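Local coordinates for yeast Cdc13 OB4 (Candida glabrata, PDB 3RMH), which forms, as the C-terminal OB4 domain of the telomere protein Cdc13, a homodimer, and probably contributes to DNA binding by the whole protein, at residues Val10-Asn15 with Ile29-Val34; Tyr35-Glu40 with Lys50-Leu55; Arg101-Gln106 with Pro119-Ile124. The protein carries 2 engineered substitutions. One frame throughout, in Å; residues are numbered along the deposited sequence.

Contact 1 (Val10-Asn15 with Ile29-Val34)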
loop_
_atom_site.group_PDB
_atom_site.type_symbol
_atom_site.label_atom_id
_atom_site.label_comp_id
_atom_site.label_asym_id
_atom_site.label_seq_id
_atom_site.Cartn_x
_atom_site.Cartn_y
_atom_site.Cartn_z
ATOM N N VAL B 10 21.943 -12.437 -1.241
ATOM C CA VAL B 10 20.944 -12.646 -0.208
ATOM C C VAL B 10 21.426 -12.020 1.089
ATOM O O VAL B 10 22.524 -12.327 1.560
ATOM C CB VAL B 10 20.716 -14.144 0.016
ATOM C CG1 VAL B 10 19.673 -14.361 1.105
ATOM C CG2 VAL B 10 20.293 -14.800 -1.290
ATOM N N VAL B 11 20.614 -11.144 1.665
ATOM C CA VAL B 11 21.016 -10.450 2.880
ATOM C C VAL B 11 19.974 -10.627 3.969
ATOM O O VAL B 11 18.825 -10.971 3.683
ATOM C CB VAL B 11 21.274 -8.948 2.628
ATOM C CG1 VAL B 11 22.364 -8.773 1.585
ATOM C CG2 VAL B 11 19.990 -8.236 2.202
ATOM N N GLU B 12 20.384 -10.393 5.213
ATOM C CA GLU B 12 19.517 -10.595 6.373
ATOM C C GLU B 12 18.956 -9.290 6.934
ATOM O O GLU B 12 18.256 -9.301 7.948
ATOM C CB GLU B 12 20.264 -11.354 7.470
ATOM C CG GLU B 12 20.962 -12.615 6.990
ATOM C CD GLU B 12 20.235 -13.882 7.397
ATOM O OE1 GLU B 12 20.874 -14.758 8.020
ATOM O OE2 GLU B 12 19.028 -14.003 7.093
ATOM N N ASP B 13 19.267 -8.171 6.281
ATOM C CA ASP B 13 18.642 -6.890 6.614
ATOM C C ASP B 13 17.127 -7.056 6.606
ATOM O O ASP B 13 16.573 -7.713 5.718
ATOM C CB ASP B 13 19.043 -5.808 5.611
ATOM C CG ASP B 13 20.526 -5.519 5.631
ATOM O OD1 ASP B 13 20.933 -4.537 6.288
ATOM O OD2 ASP B 13 21.289 -6.271 4.987
ATOM N N HIS B 14 16.449 -6.463 7.582
ATOM C CA HIS B 14 15.012 -6.681 7.697
ATOM C C HIS B 14 14.216 -5.504 8.260
ATOM O O HIS B 14 13.006 -5.613 8.450
ATOM C CB HIS B 14 14.730 -7.936 8.525
ATOM C CG HIS B 14 15.383 -7.926 9.878
ATOM N ND1 HIS B 14 16.675 -8.350 10.079
ATOM C CD2 HIS B 14 14.914 -7.550 11.086
ATOM C CE1 HIS B 14 16.983 -8.233 11.360
ATOM N NE2 HIS B 14 15.924 -7.748 11.995
ATOM N N ASN B 15 14.869 -4.382 8.539
ATOM C CA ASN B 15 14.107 -3.243 9.007
ATOM C C ASN B 15 13.180 -2.808 7.878
ATOM O O ASN B 15 13.625 -2.236 6.891
ATOM C CB ASN B 15 15.024 -2.105 9.449
ATOM C CG ASN B 15 14.260 -0.955 10.080
ATOM O OD1 ASN B 15 13.171 -0.598 9.633
ATOM N ND2 ASN B 15 14.829 -0.370 11.129
ATOM N N ILE B 29 18.286 -9.726 -2.167
ATOM C CA ILE B 29 17.127 -10.458 -1.701
ATOM C C ILE B 29 17.207 -10.392 -0.195
ATOM O O ILE B 29 18.251 -10.703 0.390
ATOM C CB ILE B 29 17.181 -11.919 -2.168
ATOM C CG1 ILE B 29 17.013 -11.971 -3.688
ATOM C CG2 ILE B 29 16.082 -12.745 -1.493
ATOM C CD1 ILE B 29 17.510 -13.278 -4.300
ATOM N N TYR B 30 16.114 -9.956 0.422
ATOM C CA TYR B 30 16.082 -9.732 1.855
ATOM C C TYR B 30 15.282 -10.839 2.499
ATOM O O TYR B 30 14.137 -11.097 2.117
ATOM C CB TYR B 30 15.432 -8.385 2.152
ATOM C CG TYR B 30 16.155 -7.253 1.467
ATOM C CD1 TYR B 30 15.905 -6.953 0.133
ATOM C CD2 TYR B 30 17.105 -6.499 2.145
ATOM C CE1 TYR B 30 16.575 -5.925 -0.509
ATOM C CE2 TYR B 30 17.775 -5.458 1.507
ATOM C CZ TYR B 30 17.505 -5.186 0.182
ATOM O OH TYR B 30 18.165 -4.159 -0.453
ATOM N N VAL B 31 15.890 -11.491 3.479
ATOM C CA VAL B 31 15.212 -12.558 4.178
ATOM C C VAL B 31 14.486 -11.930 5.352
ATOM O O VAL B 31 15.096 -11.265 6.186
ATOM C CB VAL B 31 16.209 -13.618 4.657
ATOM C CG1 VAL B 31 15.474 -14.750 5.384
ATOM C CG2 VAL B 31 17.018 -14.155 3.475
ATOM N N LEU B 32 13.177 -12.139 5.416
ATOM C CA LEU B 32 12.379 -11.552 6.471
ATOM C C LEU B 32 11.676 -12.635 7.268
ATOM O O LEU B 32 11.161 -13.586 6.690
ATOM C CB LEU B 32 11.302 -10.658 5.864
ATOM C CG LEU B 32 11.786 -9.547 4.940
ATOM C CD1 LEU B 32 10.589 -8.808 4.393
ATOM C CD2 LEU B 32 12.715 -8.612 5.704
ATOM N N ASN B 33 11.682 -12.493 8.588
ATOM C CA ASN B 33 10.803 -13.274 9.451
ATOM C C ASN B 33 9.793 -12.325 10.059
ATOM O O ASN B 33 10.117 -11.562 10.973
ATOM C CB ASN B 33 11.610 -14.016 10.533
ATOM C CG ASN B 33 12.442 -15.135 9.953
ATOM O OD1 ASN B 33 11.921 -16.207 9.633
ATOM N ND2 ASN B 33 13.739 -14.890 9.791
ATOM N N VAL B 34 8.573 -12.341 9.528
ATOM C CA VAL B 34 7.644 -11.258 9.789
ATOM C C VAL B 34 6.234 -11.754 9.993
ATOM O O VAL B 34 5.913 -12.876 9.608
ATOM C CB VAL B 34 7.672 -10.231 8.634
ATOM C CG1 VAL B 34 8.971 -9.457 8.677
ATOM C CG2 VAL B 34 7.522 -10.940 7.285
#

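Contact 2 (Tyr35-Glu40 with Lys50-Leu55)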
loop_
_atom_site.group_PDB
_atom_site.type_symbol
_atom_site.label_atom_id
_atom_site.label_comp_id
_atom_site.label_asym_id
_atom_site.label_seq_id
_atom_site.Cartn_x
_atom_site.Cartn_y
_atom_site.Cartn_z
ATOM N N TYR B 35 5.400 -10.914 10.599
ATOM C CA TYR B 35 3.994 -11.249 10.818
ATOM C C TYR B 35 3.166 -10.851 9.633
ATOM O O TYR B 35 3.242 -9.709 9.194
ATOM C CB TYR B 35 3.452 -10.512 12.033
ATOM C CG TYR B 35 4.059 -10.987 13.321
ATOM C CD1 TYR B 35 3.490 -12.039 14.023
ATOM C CD2 TYR B 35 5.204 -10.400 13.827
ATOM C CE1 TYR B 35 4.041 -12.490 15.210
ATOM C CE2 TYR B 35 5.770 -10.849 15.015
ATOM C CZ TYR B 35 5.178 -11.890 15.700
ATOM O OH TYR B 35 5.732 -12.335 16.880
ATOM N N ILE B 36 2.354 -11.772 9.130
ATOM C CA ILE B 36 1.385 -11.416 8.082
ATOM C C ILE B 36 0.162 -10.847 8.770
ATOM O O ILE B 36 -0.462 -11.527 9.576
ATOM C CB ILE B 36 0.979 -12.659 7.262
ATOM C CG1 ILE B 36 2.190 -13.187 6.478
ATOM C CG2 ILE B 36 -0.221 -12.331 6.370
ATOM C CD1 ILE B 36 1.969 -14.480 5.738
ATOM N N ILE B 37 -0.199 -9.603 8.472
ATOM C CA ILE B 37 -1.345 -9.005 9.163
ATOM C C ILE B 37 -2.560 -8.745 8.286
ATOM O O ILE B 37 -3.635 -8.468 8.788
ATOM C CB ILE B 37 -0.968 -7.703 9.862
ATOM C CG1 ILE B 37 -0.344 -6.733 8.852
ATOM C CG2 ILE B 37 -0.029 -7.999 11.025
ATOM C CD1 ILE B 37 -0.130 -5.354 9.404
ATOM N N ASP B 38 -2.399 -8.808 6.973
ATOM C CA ASP B 38 -3.549 -8.615 6.099
ATOM C C ASP B 38 -3.241 -9.270 4.780
ATOM O O ASP B 38 -2.095 -9.270 4.329
ATOM C CB ASP B 38 -3.832 -7.115 5.899
ATOM C CG ASP B 38 -5.267 -6.833 5.473
ATOM O OD1 ASP B 38 -6.105 -7.755 5.514
ATOM O OD2 ASP B 38 -5.565 -5.676 5.113
ATOM N N VAL B 39 -4.260 -9.848 4.167
ATOM C CA VAL B 39 -4.122 -10.358 2.821
ATOM C C VAL B 39 -5.305 -9.868 2.005
ATOM O O VAL B 39 -6.440 -9.877 2.468
ATOM C CB VAL B 39 -4.059 -11.899 2.779
ATOM C CG1 VAL B 39 -3.955 -12.371 1.347
ATOM C CG2 VAL B 39 -2.872 -12.422 3.593
ATOM N N GLU B 40 -5.032 -9.425 0.789
ATOM C CA GLU B 40 -6.091 -8.988 -0.090
ATOM C C GLU B 40 -5.947 -9.722 -1.403
ATOM O O GLU B 40 -4.836 -9.905 -1.900
ATOM C CB GLU B 40 -6.016 -7.477 -0.291
ATOM C CG GLU B 40 -7.021 -6.946 -1.277
ATOM C CD GLU B 40 -7.292 -5.469 -1.075
ATOM O OE1 GLU B 40 -6.477 -4.803 -0.398
ATOM O OE2 GLU B 40 -8.326 -4.986 -1.582
ATOM N N LYS B 50 0.337 -7.915 3.511
ATOM C CA LYS B 50 0.984 -6.900 4.341
ATOM C C LYS B 50 1.691 -7.557 5.525
ATOM O O LYS B 50 1.098 -8.371 6.225
ATOM C CB LYS B 50 -0.038 -5.869 4.851
ATOM C CG LYS B 50 -0.644 -4.987 3.727
ATOM C CD LYS B 50 -1.453 -3.820 4.290
ATOM C CE LYS B 50 -2.084 -2.970 3.179
ATOM N NZ LYS B 50 -3.231 -3.665 2.519
ATOM N N VAL B 51 2.951 -7.196 5.736
ATOM C CA VAL B 51 3.748 -7.777 6.818
ATOM C C VAL B 51 4.423 -6.704 7.660
ATOM O O VAL B 51 4.728 -5.611 7.168
ATOM C CB VAL B 51 4.832 -8.755 6.278
ATOM C CG1 VAL B 51 4.203 -9.853 5.424
ATOM C CG2 VAL B 51 5.900 -8.000 5.462
ATOM N N VAL B 52 4.643 -7.036 8.930
ATOM C CA VAL B 52 5.292 -6.170 9.918
ATOM C C VAL B 52 6.316 -6.969 10.728
ATOM O O VAL B 52 6.199 -8.186 10.843
ATOM C CB VAL B 52 4.262 -5.553 10.887
ATOM C CG1 VAL B 52 3.200 -4.800 10.100
ATOM C CG2 VAL B 52 3.618 -6.641 11.775
ATOM N N ASN B 53 7.316 -6.292 11.289
ATOM C CA ASN B 53 8.320 -6.969 12.095
ATOM C C ASN B 53 7.763 -7.394 13.467
ATOM O O ASN B 53 8.104 -8.458 13.977
ATOM C CB ASN B 53 9.588 -6.108 12.252
ATOM C CG ASN B 53 10.368 -5.934 10.937
ATOM O OD1 ASN B 53 10.555 -4.813 10.459
ATOM N ND2 ASN B 53 10.841 -7.037 10.368
ATOM N N GLU B 54 6.903 -6.563 14.053
ATOM C CA GLU B 54 6.295 -6.855 15.361
ATOM C C GLU B 54 4.813 -6.488 15.378
ATOM O O GLU B 54 4.409 -5.491 14.784
ATOM C CB GLU B 54 7.011 -6.066 16.457
ATOM C CG GLU B 54 8.468 -6.421 16.631
ATOM C CD GLU B 54 8.661 -7.787 17.263
ATOM O OE1 GLU B 54 7.775 -8.215 18.040
ATOM O OE2 GLU B 54 9.697 -8.431 16.979
ATOM N N LEU B 55 3.996 -7.283 16.056
ATOM C CA LEU B 55 2.607 -6.898 16.238
ATOM C C LEU B 55 2.577 -5.713 17.201
ATOM O O LEU B 55 3.391 -5.636 18.111
ATOM C CB LEU B 55 1.783 -8.073 16.759
ATOM C CG LEU B 55 1.725 -9.261 15.796
ATOM C CD1 LEU B 55 1.090 -10.479 16.458
ATOM C CD2 LEU B 55 0.973 -8.867 14.527
#

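Contact 3 (Arg101-Gln106 with Pro119-Ile124)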
loop_
_atom_site.group_PDB
_atom_site.type_symbol
_atom_site.label_atom_id
_atom_site.label_comp_id
_atom_site.label_asym_id
_atom_site.label_seq_id
_atom_site.Cartn_x
_atom_site.Cartn_y
_atom_site.Cartn_z
ATOM N N ARG B 101 8.535 -16.906 7.207
ATOM C CA ARG B 101 9.781 -16.449 6.613
ATOM C C ARG B 101 9.552 -16.246 5.133
ATOM O O ARG B 101 9.072 -17.152 4.445
ATOM C CB ARG B 101 10.888 -17.475 6.837
ATOM C CG ARG B 101 12.235 -17.087 6.210
ATOM C CD ARG B 101 13.331 -18.042 6.678
ATOM N NE ARG B 101 14.590 -17.869 5.953
ATOM C CZ ARG B 101 14.817 -18.315 4.720
ATOM N NH1 ARG B 101 13.864 -18.955 4.054
ATOM N NH2 ARG B 101 15.997 -18.118 4.148
ATOM N N LEU B 102 9.879 -15.046 4.650
ATOM C CA LEU B 102 9.724 -14.705 3.247
ATOM C C LEU B 102 11.070 -14.213 2.738
ATOM O O LEU B 102 11.882 -13.692 3.505
ATOM C CB LEU B 102 8.724 -13.567 3.082
ATOM C CG LEU B 102 7.301 -13.818 3.566
ATOM C CD1 LEU B 102 6.517 -12.522 3.517
ATOM C CD2 LEU B 102 6.663 -14.879 2.703
ATOM N N ARG B 103 11.292 -14.373 1.446
ATOM C CA ARG B 103 12.474 -13.822 0.821
ATOM C C ARG B 103 11.946 -12.890 -0.249
ATOM O O ARG B 103 11.241 -13.335 -1.156
ATOM C CB ARG B 103 13.320 -14.930 0.199
ATOM C CG ARG B 103 13.989 -15.825 1.234
ATOM C CD ARG B 103 14.963 -16.822 0.587
ATOM N NE ARG B 103 14.275 -17.822 -0.226
ATOM C CZ ARG B 103 14.526 -18.047 -1.514
ATOM N NH1 ARG B 103 15.457 -17.344 -2.148
ATOM N NH2 ARG B 103 13.849 -18.979 -2.169
ATOM N N VAL B 104 12.261 -11.601 -0.136
ATOM C CA VAL B 104 11.642 -10.610 -1.010
ATOM C C VAL B 104 12.681 -9.790 -1.791
ATOM O O VAL B 104 13.839 -9.706 -1.396
ATOM C CB VAL B 104 10.688 -9.666 -0.234
ATOM C CG1 VAL B 104 9.605 -10.477 0.497
ATOM C CG2 VAL B 104 11.453 -8.805 0.766
ATOM N N PHE B 105 12.240 -9.199 -2.899
ATOM C CA PHE B 105 13.084 -8.335 -3.711
ATOM C C PHE B 105 12.229 -7.220 -4.321
ATOM O O PHE B 105 10.997 -7.322 -4.357
ATOM C CB PHE B 105 13.819 -9.148 -4.798
ATOM C CG PHE B 105 12.922 -9.626 -5.907
ATOM C CD1 PHE B 105 12.963 -9.022 -7.160
ATOM C CD2 PHE B 105 12.016 -10.644 -5.692
ATOM C CE1 PHE B 105 12.123 -9.452 -8.175
ATOM C CE2 PHE B 105 11.170 -11.069 -6.702
ATOM C CZ PHE B 105 11.226 -10.484 -7.938
ATOM N N GLN B 106 12.880 -6.154 -4.774
ATOM C CA GLN B 106 12.186 -5.046 -5.438
ATOM C C GLN B 106 11.901 -5.368 -6.888
ATOM O O GLN B 106 12.821 -5.585 -7.693
ATOM C CB GLN B 106 13.006 -3.759 -5.401
ATOM C CG GLN B 106 13.217 -3.158 -4.035
ATOM C CD GLN B 106 14.477 -2.330 -3.981
ATOM O OE1 GLN B 106 15.558 -2.819 -4.296
ATOM N NE2 GLN B 106 14.346 -1.072 -3.592
ATOM N N PRO B 119 7.751 -11.643 -3.430
ATOM C CA PRO B 119 8.438 -12.770 -2.802
ATOM C C PRO B 119 8.987 -13.785 -3.801
ATOM O O PRO B 119 8.492 -13.899 -4.922
ATOM C CB PRO B 119 7.332 -13.411 -1.959
ATOM C CG PRO B 119 6.090 -13.193 -2.778
ATOM C CD PRO B 119 6.294 -11.860 -3.513
ATOM N N ILE B 120 9.989 -14.546 -3.377
ATOM C CA ILE B 120 10.634 -15.517 -4.248
ATOM C C ILE B 120 10.320 -16.943 -3.835
ATOM O O ILE B 120 10.493 -17.289 -2.678
ATOM C CB ILE B 120 12.159 -15.357 -4.182
ATOM C CG1 ILE B 120 12.552 -13.962 -4.663
ATOM C CG2 ILE B 120 12.846 -16.450 -5.000
ATOM C CD1 ILE B 120 13.908 -13.518 -4.179
ATOM N N GLU B 121 9.892 -17.770 -4.788
ATOM C CA GLU B 121 9.651 -19.187 -4.537
ATOM C C GLU B 121 8.710 -19.361 -3.346
ATOM O O GLU B 121 8.855 -20.271 -2.539
ATOM C CB GLU B 121 10.963 -19.935 -4.289
ATOM C CG GLU B 121 11.824 -20.126 -5.531
ATOM C CD GLU B 121 13.220 -20.633 -5.207
ATOM O OE1 GLU B 121 13.447 -21.074 -4.058
ATOM O OE2 GLU B 121 14.093 -20.585 -6.101
ATOM N N CYS B 122 7.747 -18.460 -3.243
ATOM C CA CYS B 122 6.774 -18.509 -2.162
ATOM C C CYS B 122 5.569 -19.309 -2.645
ATOM O O CYS B 122 5.040 -19.041 -3.724
ATOM C CB CYS B 122 6.366 -17.084 -1.790
ATOM S SG CYS B 122 5.219 -16.963 -0.420
ATOM N N THR B 123 5.149 -20.309 -1.871
ATOM C CA THR B 123 3.967 -21.086 -2.226
ATOM C C THR B 123 3.103 -21.292 -0.995
ATOM O O THR B 123 3.597 -21.219 0.136
ATOM C CB THR B 123 4.307 -22.470 -2.840
ATOM O OG1 THR B 123 4.863 -23.332 -1.835
ATOM C CG2 THR B 123 5.272 -22.341 -4.023
ATOM N N ILE B 124 1.814 -21.546 -1.197
ATOM C CA ILE B 124 0.929 -21.786 -0.036
ATOM C C ILE B 124 1.310 -23.078 0.695
ATOM O O ILE B 124 1.229 -23.157 1.929
ATOM C CB ILE B 124 -0.570 -21.791 -0.427
ATOM C CG1 ILE B 124 -1.461 -21.907 0.819
ATOM C CG2 ILE B 124 -0.882 -22.924 -1.414
ATOM C CD1 ILE B 124 -1.440 -20.668 1.711
HETATM O O HOH W 1 9.416 -16.121 -0.132
#

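Contact 1 (Val10-Asn15 with Ile29-Val34)
Two backbone hydrogen bonds tie Val11 to Ile29 and Val31 on the neighbouring strand. Val11 N donates to Ile29 O at 2.7 Å in an almost straight bond (173° at the hydrogen), and Val31 N donates in turn to Val11 O at 3.0 Å. A single residue thus bonds to the residues before and after Tyr30, which is the parallel ladder pattern, and the CA hydrogens of Val10 and Tyr30 add weaker contacts to the same two carbonyl oxygens.

The ladder is short. Strand 9-11, helix 16-19 and strand 28-42 make a beta-alpha-beta unit, and after Val11 the chain leaves the sheet for a turn that leads to Asn15, the N-cap of that helix, whose OD1 takes the amide of Gln18. Within the turn, His14 ND1 donates to Glu12 O at 2.8 Å, with the acceptor lying in the plane of the imidazole. This bond helps to set the rotation of the ring, which stands clear of strand 28-42.

Apolar packing divides between the two sides of the sheet. On one, the CG1 methyl of Val10, anti to the backbone N (chi1 180°), meets Val31 CG2 at 3.6 Å. On the other, Val11 and Tyr30 run side by side, Val11 CG2 lying 3.4 Å from Tyr30 CD2, and Trp117 meets the Tyr30 ring with its plane steeply inclined.

The Tyr30 ring also has polar neighbours: Asp13 O lies at its edge, near its plane, and OH is hydrogen-bonded to Thr26.

Beyond the ladder the contacts come from side chains of the turn. Glu12 bends at chi2 (-105°), bringing OE2 back to 3.7 Å from Val31 CB, and His14 CB rests 3.5 Å from Leu32 CD2.

Contact 2 (Tyr35-Glu40 with Lys50-Leu55)
Tyr35 and Val52 exchange two backbone hydrogen bonds as an antiparallel pair, Ile36 faces Val51 as a non-hydrogen-bonded pair, and a beta bulge then shifts the register by one, so that Lys50 O accepts from Ile37 N and Lys50 N donates to Asp38 O. The Tyr35 ring is flanked by the chain from Val52 to Leu55: Leu55 CG sits over one face, 3.9 Å from the ring centroid in a CH-pi contact, while Val52 O and Asn53 O approach the edge. Ile37, at the bulge, carries CG1 between its backbone N and carbonyl carbon (chi1 55°), and its CD1 presses on Val52 CG1 at 3.4 Å, tighter than usual; its CG2 meets Leu55 CD2 at 3.7 Å. Asp38 and Lys50 run alongside each other, but Asp38 OD2 and Lys50 NZ remain 4.0 Å apart, beyond a salt bridge. Ile37 packs on Ile114 of the second subunit, and Glu40 forms a salt bridge with Arg48 of that subunit.

Strands 28-42 and 46-52 form a beta hairpin of the OB fold, and the bulge probably helps the long strand to curve. Val51 bonds through its backbone to Leu68 of strand 68-73, while Ile36 and Val51 pack on Ser100 and Leu102 of strand 99-108, respectively.

Contact 3 (Arg101-Gln106 with Pro119-Ile124)
Arg103 meets the 119-124 segment with both its backbone and its guanidinium. Its carbonyl oxygen accepts from Ile120 N at 2.8 Å, next to Val104 and Pro119, which stand opposite each other as an antiparallel non-hydrogen-bonded pair. A water completes the backbone link: it accepts from Arg103 N and donates to Ile120 O, 3.0 Å from each.

From CB, the Arg103 side chain leaves with CG anti to the carbonyl carbon (chi1 -70°) and runs extended through CD before bending at chi3. That bend carries NE and CZ round above Ile120, whose CB lies over one face of the guanidinium, offset toward its rim. NH1 comes 4.0 Å from Ile120 CG2, and NH2 lies at nearly the same distance from this methyl. At the tip, NH2 reaches Glu121 OE1 at 2.8 Å in a salt bridge. The carboxylate lies at the guanidinium edge, yet the two planes are 68° apart and the N-H points poorly at the oxygen (120° at the hydrogen), making the hydrogen-bond component weak.

Ile120 CG1 also packs against Phe105, 3.5 Å from CD2 of its ring, and the isoleucine thus bridges the aromatic and charged side chains. Farther along, Leu102 CD2 touches Cys122 SG at 4.0 Å.

Strand 115-119 ends here, and the loop continues to Thr123, N-cap of helix 124-134. The chemistry implies that direct and water-mediated backbone links hold the start of this loop to strand 99-108, while the Arg103-Glu121 pair probably contributes chiefly through charge attraction.

The three contacts follow one another along the chain and all reach one curved, mixed sheet of the OB4 domain. Strand 28-42 unites them: its first half serves contact 1, its second half contact 2, and strand 99-108 of contact 3 runs antiparallel beside it. Centres of contacts 1 and 3 lie about 10 Å apart, joined by probable backbone hydrogen bonds from Tyr30 and Leu32 to Val104 and Leu102. The centre of contact 2 lies about 15 Å from that of contact 1 and about 14 Å from that of contact 3, and contact 2 meets contact 1 through Val34 and Asn53. Only contact 2 touches the second subunit, so the long strand links a beta-alpha-beta unit within the domain to the dimer interface.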